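Long-range contacts in SLT domain-containing protein (Bdellovibrio bacteriovorus HD100, PDB 6TAB), which is a lysozyme-like peptidoglycan hydrolase of altered substrate specificity that facilitates exit of the predator from its prey cell: residues Asp99-Asn104 and Gly200-Asp205; Ser138-Glu143 and Gly168-Ser173; Ile172-Gly177 and Lys185-Leu190. All coordinates share one frame; numbering follows the deposited sequence.

Contact 1. Residues Asp99-Asn104 and Gly200-Asp205; sequences DKLGPN and GIRILD
Leu101 and Asp205 carry this join between the C-terminal end of helix 87-101, with the turn that follows, and the middle of helix 193-211 in a lysozyme-like fold. At Gly102 the backbone turns out of the helix, and the chain comes nearest the other helix there, its CA 5.3 Å from Asp205 CA.

Leu101 CB rests on Ile201 CG2 at 3.9 Å, and the same methyl touches the peptide that joins Leu101 to Gly102, 3.8 Å from Leu101 C. Ile201 is buried, with Leu136 of helix 125-144 also against it, so this edge of the contact runs into the interior.

A second kind of packing sets a methyl against a flat cation. Leu101 CD2 sits over the centre of one guanidinium face of Arg202, 3.6 Å above its plane. The Arg202 side chain runs straight from CG to NE, which carries the guanidinium out to where its face meets the leucine methyl.

The polar part belongs to the Asp205 carboxylate. With CG anti to the backbone N (chi1 -172°), it reaches the turn, where OD1 accepts a hydrogen bond from Leu105 N. Asn104 ND2 donates to Asp205 OD2 on its syn side over 3.1 Å, with a nearly straight N-H...O angle of 176°.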
loop_
_atom_site.group_PDB
_atom_site.type_symbol
_atom_site.label_atom_id
_atom_site.label_comp_id
_atom_site.label_asym_id
_atom_site.label_seq_id
_atom_site.Cartn_x
_atom_site.Cartn_y
_atom_site.Cartn_z
ATOM N N ASP A 99 -3.841 -13.526 -1.817
ATOM C CA ASP A 99 -4.696 -14.516 -2.540
ATOM C C ASP A 99 -6.196 -14.258 -2.263
ATOM O O ASP A 99 -7.030 -14.469 -3.191
ATOM C CB ASP A 99 -4.373 -15.970 -2.199
ATOM C CG ASP A 99 -2.971 -16.477 -2.513
ATOM O OD1 ASP A 99 -2.315 -15.894 -3.381
ATOM O OD2 ASP A 99 -2.537 -17.478 -1.850
ATOM N N LYS A 100 -6.536 -13.861 -1.025
ATOM C CA LYS A 100 -7.935 -13.739 -0.594
ATOM C C LYS A 100 -8.518 -12.351 -0.928
ATOM O O LYS A 100 -9.671 -12.242 -1.371
ATOM C CB LYS A 100 -8.031 -13.987 0.922
ATOM C CG LYS A 100 -9.445 -13.942 1.497
ATOM C CD LYS A 100 -9.487 -14.059 3.024
ATOM C CE LYS A 100 -10.875 -14.288 3.592
ATOM N NZ LYS A 100 -11.740 -13.084 3.477
ATOM N N LEU A 101 -7.722 -11.295 -0.718
ATOM C CA LEU A 101 -8.154 -9.887 -0.757
ATOM C C LEU A 101 -7.606 -9.091 -1.947
ATOM O O LEU A 101 -8.153 -8.001 -2.225
ATOM C CB LEU A 101 -7.766 -9.188 0.547
ATOM C CG LEU A 101 -8.301 -9.830 1.831
ATOM C CD1 LEU A 101 -7.794 -9.047 3.049
ATOM C CD2 LEU A 101 -9.810 -9.946 1.859
ATOM N N GLY A 102 -6.558 -9.593 -2.613
ATOM C CA GLY A 102 -5.950 -8.914 -3.736
ATOM C C GLY A 102 -6.079 -9.603 -5.094
ATOM O O GLY A 102 -5.232 -9.353 -5.960
ATOM N N PRO A 103 -7.081 -10.485 -5.388
ATOM C CA PRO A 103 -7.080 -11.187 -6.684
ATOM C C PRO A 103 -7.247 -10.222 -7.879
ATOM O O PRO A 103 -6.676 -10.444 -8.960
ATOM C CB PRO A 103 -8.256 -12.164 -6.539
ATOM C CG PRO A 103 -9.199 -11.475 -5.584
ATOM C CD PRO A 103 -8.245 -10.874 -4.557
ATOM N N ASN A 104 -8.031 -9.134 -7.689
ATOM C CA ASN A 104 -8.213 -8.141 -8.764
ATOM C C ASN A 104 -6.939 -7.318 -8.972
ATOM O O ASN A 104 -6.487 -7.105 -10.118
ATOM C CB ASN A 104 -9.472 -7.271 -8.547
ATOM C CG ASN A 104 -10.695 -8.137 -8.333
ATOM O OD1 ASN A 104 -11.124 -8.861 -9.241
ATOM N ND2 ASN A 104 -11.201 -8.135 -7.098
ATOM N N GLY A 200 -4.886 -2.226 3.703
ATOM C CA GLY A 200 -4.171 -1.641 2.573
ATOM C C GLY A 200 -4.356 -2.429 1.275
ATOM O O GLY A 200 -4.518 -1.839 0.189
ATOM N N ILE A 201 -4.311 -3.763 1.390
ATOM C CA ILE A 201 -4.557 -4.629 0.223
ATOM C C ILE A 201 -5.974 -4.381 -0.350
ATOM O O ILE A 201 -6.133 -4.269 -1.584
ATOM C CB ILE A 201 -4.294 -6.127 0.535
ATOM C CG1 ILE A 201 -2.814 -6.377 0.861
ATOM C CG2 ILE A 201 -4.754 -6.975 -0.614
ATOM C CD1 ILE A 201 -2.527 -7.693 1.557
ATOM N N ARG A 202 -7.000 -4.314 0.509
ATOM C CA ARG A 202 -8.378 -4.045 0.038
ATOM C C ARG A 202 -8.448 -2.701 -0.712
ATOM O O ARG A 202 -9.188 -2.598 -1.728
ATOM C CB ARG A 202 -9.395 -4.049 1.192
ATOM C CG ARG A 202 -9.631 -5.401 1.858
ATOM C CD ARG A 202 -10.652 -5.289 2.996
ATOM N NE ARG A 202 -10.988 -6.549 3.634
ATOM C CZ ARG A 202 -11.995 -7.361 3.301
ATOM N NH1 ARG A 202 -12.730 -7.121 2.218
ATOM N NH2 ARG A 202 -12.258 -8.418 4.062
ATOM N N ILE A 203 -7.788 -1.646 -0.235
ATOM C CA ILE A 203 -7.847 -0.316 -0.849
ATOM C C ILE A 203 -7.196 -0.346 -2.242
ATOM O O ILE A 203 -7.789 0.119 -3.248
ATOM C CB ILE A 203 -7.212 0.746 0.078
ATOM C CG1 ILE A 203 -7.993 0.888 1.397
ATOM C CG2 ILE A 203 -7.067 2.082 -0.637
ATOM C CD1 ILE A 203 -7.253 1.691 2.484
ATOM N N LEU A 204 -6.003 -0.981 -2.354
ATOM C CA LEU A 204 -5.327 -1.155 -3.655
ATOM C C LEU A 204 -6.179 -2.027 -4.603
ATOM O O LEU A 204 -6.269 -1.751 -5.820
ATOM C CB LEU A 204 -3.928 -1.746 -3.469
ATOM C CG LEU A 204 -2.905 -0.846 -2.766
ATOM C CD1 LEU A 204 -1.657 -1.630 -2.382
ATOM C CD2 LEU A 204 -2.495 0.346 -3.656
ATOM N N ASP A 205 -6.755 -3.116 -4.073
ATOM C CA ASP A 205 -7.560 -4.037 -4.895
ATOM C C ASP A 205 -8.743 -3.291 -5.565
ATOM O O ASP A 205 -9.112 -3.598 -6.724
ATOM C CB ASP A 205 -8.070 -5.238 -4.084
ATOM C CG ASP A 205 -8.743 -6.326 -4.901
ATOM O OD1 ASP A 205 -7.992 -7.116 -5.539
ATOM O OD2 ASP A 205 -10.002 -6.407 -4.878
#

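Contact 2. Residues Ser138-Glu143 and Gly168-Ser173; sequences SMVRFE and GLLQIS
Val140 and Glu143, one turn apart on helix 125-144, face the loop 168-173 that leaves strand 163-167. Glu143-Ser144 and Gly168-Leu169-Leu170-Gln171 match the Glu-Ser and Gly-Leu-x-Gln signatures of the SLT family, consistent with a place at the substrate cleft. The nearest CA pair is Val140 and Leu170, 5.4 Å apart, and the loop makes a type I beta turn from Gly168 to Gln171.

Glu143 can be followed outward. Its CB lies 3.7 Å from Leu169 O and touches Gln171 CG. CG is anti to the carbonyl carbon (chi1 -70°) and passes Leu170 O at 4.1 Å. A bend at chi2 brings the carboxylate across Gln171, where OE1 is 3.5 Å from Gln171 CB. The carboxylate and amide planes are 29° apart, but the Gln171 amide is engaged in its own loop: NE2 donates to Gly168 O over 3.0 Å, on a lone pair. NE2 also bonds to Met150 O.

One turn back along the helix, Val140 CG2 meets Leu170 CD2 at 3.6 Å, the side chains crossing at about a right angle. That leucine methyl also touches Met139 CB.

The contact thus joins methyl packing round Val140 and Leu170 with carbon-to-oxygen packing round Glu143, and the buried carbonyls Leu169 O and Leu170 O are satisfied by bonds to Ser144 OG and Trp229 NE1.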
loop_
_atom_site.group_PDB
_atom_site.type_symbol
_atom_site.label_atom_id
_atom_site.label_comp_id
_atom_site.label_asym_id
_atom_site.label_seq_id
_atom_site.Cartn_x
_atom_site.Cartn_y
_atom_site.Cartn_z
ATOM N N SER A 138 7.501 -0.096 1.216
ATOM C CA SER A 138 8.005 1.245 0.913
ATOM C C SER A 138 6.997 2.321 1.346
ATOM O O SER A 138 7.381 3.424 1.800
ATOM C CB SER A 138 8.472 1.400 -0.530
ATOM O OG SER A 138 7.417 1.436 -1.464
ATOM N N MET A 139 5.694 2.032 1.174
ATOM C CA MET A 139 4.646 2.959 1.655
ATOM C C MET A 139 4.683 3.056 3.199
ATOM O O MET A 139 4.569 4.168 3.765
ATOM C CB MET A 139 3.272 2.503 1.145
ATOM C CG MET A 139 3.156 2.537 -0.388
ATOM S SD MET A 139 1.755 1.522 -1.023
ATOM C CE MET A 139 0.383 2.342 -0.206
ATOM N N VAL A 140 4.820 1.908 3.877
ATOM C CA VAL A 140 4.949 1.886 5.365
ATOM C C VAL A 140 6.155 2.737 5.811
ATOM O O VAL A 140 6.039 3.492 6.799
ATOM C CB VAL A 140 5.015 0.436 5.873
ATOM C CG1 VAL A 140 5.407 0.400 7.357
ATOM C CG2 VAL A 140 3.703 -0.330 5.620
ATOM N N ARG A 141 7.288 2.612 5.111
ATOM C CA ARG A 141 8.504 3.378 5.479
ATOM C C ARG A 141 8.155 4.867 5.608
ATOM O O ARG A 141 8.560 5.515 6.589
ATOM C CB ARG A 141 9.623 3.201 4.433
ATOM C CG ARG A 141 10.784 4.198 4.497
ATOM C CD ARG A 141 11.582 4.259 5.774
ATOM N NE ARG A 141 12.569 5.349 5.687
ATOM C CZ ARG A 141 12.359 6.610 6.057
ATOM N NH1 ARG A 141 11.164 6.988 6.500
ATOM N NH2 ARG A 141 13.367 7.476 5.986
ATOM N N PHE A 142 7.410 5.410 4.630
ATOM C CA PHE A 142 7.152 6.877 4.602
ATOM C C PHE A 142 5.893 7.298 5.374
ATOM O O PHE A 142 5.816 8.472 5.774
ATOM C CB PHE A 142 7.190 7.428 3.163
ATOM C CG PHE A 142 8.583 7.404 2.580
ATOM C CD1 PHE A 142 9.578 8.252 3.076
ATOM C CD2 PHE A 142 8.952 6.439 1.658
ATOM C CE1 PHE A 142 10.871 8.181 2.579
ATOM C CE2 PHE A 142 10.237 6.376 1.160
ATOM C CZ PHE A 142 11.205 7.234 1.646
ATOM N N GLU A 143 4.901 6.393 5.546
ATOM C CA GLU A 143 3.713 6.754 6.337
ATOM C C GLU A 143 4.000 6.722 7.853
ATOM O O GLU A 143 3.518 7.594 8.578
ATOM C CB GLU A 143 2.522 5.855 5.973
ATOM C CG GLU A 143 1.938 6.104 4.599
ATOM C CD GLU A 143 1.235 7.438 4.452
ATOM O OE1 GLU A 143 1.003 8.134 5.500
ATOM O OE2 GLU A 143 0.817 7.773 3.301
ATOM N N GLY A 168 -1.641 3.583 12.583
ATOM C CA GLY A 168 -0.931 2.340 12.240
ATOM C C GLY A 168 0.010 2.452 11.038
ATOM O O GLY A 168 0.357 3.547 10.564
ATOM N N LEU A 169 0.403 1.277 10.539
ATOM C CA LEU A 169 1.514 1.157 9.576
ATOM C C LEU A 169 1.284 2.019 8.319
ATOM O O LEU A 169 2.236 2.649 7.801
ATOM C CB LEU A 169 1.750 -0.310 9.198
ATOM C CG LEU A 169 2.309 -1.220 10.288
ATOM C CD1 LEU A 169 2.473 -2.623 9.725
ATOM C CD2 LEU A 169 3.619 -0.676 10.867
ATOM N N LEU A 170 0.054 1.969 7.754
ATOM C CA LEU A 170 -0.297 2.676 6.491
ATOM C C LEU A 170 -1.148 3.943 6.738
ATOM O O LEU A 170 -1.648 4.554 5.791
ATOM C CB LEU A 170 -1.017 1.686 5.553
ATOM C CG LEU A 170 -0.139 0.584 4.953
ATOM C CD1 LEU A 170 -0.992 -0.504 4.321
ATOM C CD2 LEU A 170 0.856 1.156 3.955
ATOM N N GLN A 171 -1.294 4.357 8.005
ATOM C CA GLN A 171 -1.979 5.620 8.341
ATOM C C GLN A 171 -3.405 5.625 7.718
ATOM O O GLN A 171 -3.812 6.548 7.001
ATOM C CB GLN A 171 -1.109 6.835 8.000
ATOM C CG GLN A 171 0.114 6.935 8.944
ATOM C CD GLN A 171 -0.286 7.336 10.351
ATOM O OE1 GLN A 171 -0.553 8.514 10.622
ATOM N NE2 GLN A 171 -0.352 6.369 11.260
ATOM N N ILE A 172 -4.164 4.583 8.074
ATOM C CA ILE A 172 -5.570 4.389 7.682
ATOM C C ILE A 172 -6.440 4.909 8.823
ATOM O O ILE A 172 -6.041 4.877 9.990
ATOM C CB ILE A 172 -5.840 2.905 7.344
ATOM C CG1 ILE A 172 -4.993 2.488 6.113
ATOM C CG2 ILE A 172 -7.336 2.607 7.150
ATOM C CD1 ILE A 172 -4.915 0.987 5.866
ATOM N N SER A 173 -7.640 5.389 8.498
ATOM C CA SER A 173 -8.612 5.853 9.492
ATOM C C SER A 173 -9.858 4.952 9.524
ATOM O O SER A 173 -10.164 4.253 8.543
ATOM C CB SER A 173 -8.974 7.330 9.285
ATOM O OG SER A 173 -9.222 7.638 7.928
#

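Contact 3. Residues Ile172-Gly177 and Lys185-Leu190; sequences ISIESG and KSTKDL
The short helix 174-178 of the lysozyme-like domain packs, through its first turn, against the loop that leads into helix 193-211; Ile174 and Leu190 are the main pair. Ile172 and Ser173 precede the helix. Across the segments, methyl groups meet both side chains and backbone atoms.

Leu190 is buried and divides its two methyls. CD1 meets Ile174 at CB, 4.0 Å away, with the side chains at about a right angle. CD2 points to the backbone before the helix and lies 3.7 Å from Ser173 C, also touching Ile172 CG2. Phe184 and Arg167 pack on the same leucine from outside the pair of segments.

Ile174 extends along the contact because CG1 stands anti to the backbone N (chi1 -168°). Its CD1 thereby reaches the far end of the loop, 3.9 Å from Ser186 C and close to Thr187 CG2.

Each side is shaped by its own polar bonds. Ser173 occupies the N-cap position without a capping bond from its side chain; instead its OG pairs with Ser176 OG at 2.8 Å, and the latter also bonds to Tyr228 OH. In the loop, Asp189 OD2 accepts Ser186 N on its anti lone pair over 3.0 Å, and OD1 takes Gln195 NE2. The closest approach between the segments is Leu190 CD2 to Ile172 O, 3.3 Å.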
loop_
_atom_site.group_PDB
_atom_site.type_symbol
_atom_site.label_atom_id
_atom_site.label_comp_id
_atom_site.label_asym_id
_atom_site.label_seq_id
_atom_site.Cartn_x
_atom_site.Cartn_y
_atom_site.Cartn_z
ATOM N N ILE A 172 -4.164 4.583 8.074
ATOM C CA ILE A 172 -5.570 4.389 7.682
ATOM C C ILE A 172 -6.440 4.909 8.823
ATOM O O ILE A 172 -6.041 4.877 9.990
ATOM C CB ILE A 172 -5.840 2.905 7.344
ATOM C CG1 ILE A 172 -4.993 2.488 6.113
ATOM C CG2 ILE A 172 -7.336 2.607 7.150
ATOM C CD1 ILE A 172 -4.915 0.987 5.866
ATOM N N SER A 173 -7.640 5.389 8.498
ATOM C CA SER A 173 -8.612 5.853 9.492
ATOM C C SER A 173 -9.858 4.952 9.524
ATOM O O SER A 173 -10.164 4.253 8.543
ATOM C CB SER A 173 -8.974 7.330 9.285
ATOM O OG SER A 173 -9.222 7.638 7.928
ATOM N N ILE A 174 -10.555 4.949 10.665
ATOM C CA ILE A 174 -11.567 3.915 10.871
ATOM C C ILE A 174 -12.798 4.109 9.948
ATOM O O ILE A 174 -13.291 3.102 9.409
ATOM C CB ILE A 174 -11.956 3.767 12.346
ATOM C CG1 ILE A 174 -12.786 2.508 12.585
ATOM C CG2 ILE A 174 -12.647 5.005 12.906
ATOM C CD1 ILE A 174 -12.846 2.086 14.049
ATOM N N GLU A 175 -13.302 5.337 9.751
ATOM C CA GLU A 175 -14.506 5.535 8.912
ATOM C C GLU A 175 -14.146 5.208 7.448
ATOM O O GLU A 175 -14.842 4.423 6.756
ATOM C CB GLU A 175 -15.088 6.939 9.129
ATOM C CG GLU A 175 -16.371 7.206 8.363
ATOM C CD GLU A 175 -17.080 8.495 8.740
ATOM O OE1 GLU A 175 -16.512 9.572 8.544
ATOM O OE2 GLU A 175 -18.223 8.409 9.186
ATOM N N SER A 176 -13.106 5.858 6.919
ATOM C CA SER A 176 -12.740 5.639 5.512
ATOM C C SER A 176 -12.358 4.176 5.265
ATOM O O SER A 176 -12.773 3.572 4.253
ATOM C CB SER A 176 -11.665 6.604 5.045
ATOM O OG SER A 176 -10.447 6.366 5.727
ATOM N N GLY A 177 -11.610 3.563 6.182
ATOM C CA GLY A 177 -11.195 2.155 6.026
ATOM C C GLY A 177 -12.373 1.184 6.013
ATOM O O GLY A 177 -12.435 0.224 5.256
ATOM N N LYS A 185 -13.242 -3.374 14.413
ATOM C CA LYS A 185 -14.264 -3.347 15.479
ATOM C C LYS A 185 -14.084 -2.154 16.436
ATOM O O LYS A 185 -15.064 -1.654 16.988
ATOM C CB LYS A 185 -14.278 -4.687 16.219
ATOM C CG LYS A 185 -14.824 -5.845 15.389
ATOM C CD LYS A 185 -15.129 -7.100 16.179
ATOM C CE LYS A 185 -13.930 -7.674 16.913
ATOM N NZ LYS A 185 -12.878 -8.158 15.982
ATOM N N SER A 186 -12.837 -1.704 16.626
ATOM C CA SER A 186 -12.481 -0.579 17.487
ATOM C C SER A 186 -11.197 0.072 16.974
ATOM O O SER A 186 -10.523 -0.470 16.089
ATOM C CB SER A 186 -12.297 -1.003 18.922
ATOM O OG SER A 186 -11.077 -1.704 19.103
ATOM N N THR A 187 -10.861 1.231 17.532
ATOM C CA THR A 187 -9.647 1.933 17.093
ATOM C C THR A 187 -8.389 1.078 17.354
ATOM O O THR A 187 -7.414 1.154 16.586
ATOM C CB THR A 187 -9.529 3.340 17.688
ATOM O OG1 THR A 187 -9.562 3.223 19.107
ATOM C CG2 THR A 187 -10.610 4.260 17.175
ATOM N N LYS A 188 -8.403 0.242 18.398
ATOM C CA LYS A 188 -7.236 -0.622 18.698
ATOM C C LYS A 188 -6.887 -1.546 17.515
ATOM O O LYS A 188 -5.715 -1.867 17.270
ATOM C CB LYS A 188 -7.482 -1.460 19.954
ATOM C CG LYS A 188 -6.292 -2.266 20.441
ATOM C CD LYS A 188 -6.510 -2.911 21.801
ATOM C CE LYS A 188 -5.284 -3.658 22.280
ATOM N NZ LYS A 188 -5.532 -4.349 23.564
ATOM N N ASP A 189 -7.905 -1.966 16.761
ATOM C CA ASP A 189 -7.703 -2.886 15.634
ATOM C C ASP A 189 -6.835 -2.272 14.516
ATOM O O ASP A 189 -6.155 -3.025 13.783
ATOM C CB ASP A 189 -9.048 -3.408 15.114
ATOM C CG ASP A 189 -9.755 -4.286 16.144
ATOM O OD1 ASP A 189 -9.162 -5.317 16.541
ATOM O OD2 ASP A 189 -10.868 -3.909 16.590
ATOM N N LEU A 190 -6.852 -0.939 14.356
ATOM C CA LEU A 190 -6.005 -0.289 13.328
ATOM C C LEU A 190 -4.512 -0.335 13.724
ATOM O O LEU A 190 -3.645 -0.248 12.830
ATOM C CB LEU A 190 -6.483 1.141 13.019
ATOM C CG LEU A 190 -7.809 1.244 12.229
ATOM C CD1 LEU A 190 -9.011 1.243 13.183
ATOM C CD2 LEU A 190 -7.844 2.466 11.299
#

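Overall arrangement
Contact 2 is the buried one, its centre about 8 Å from the centre of the chain, whereas contacts 1 and 3, at about 10 and 16 Å, are only partly buried. Chemistry follows place: contact 1 uses a carboxylate and a guanidinium toward the outside, while contacts 2 and 3 rest on van der Waals packing of methyls and carbonyls, with polar bonds within each segment or to neighbours. The segments of contacts 2 and 3 overlap at Ile172 and Ser173, but 169-171 meet helix 125-144, whereas Ile172, with Ile174, meets Leu190. Helix 193-211 ties contact 1 to both: Gly200 CA packs on Leu170 CD1 at 3.8 Å, and Ile203 CD1 meets Ile172 CD1.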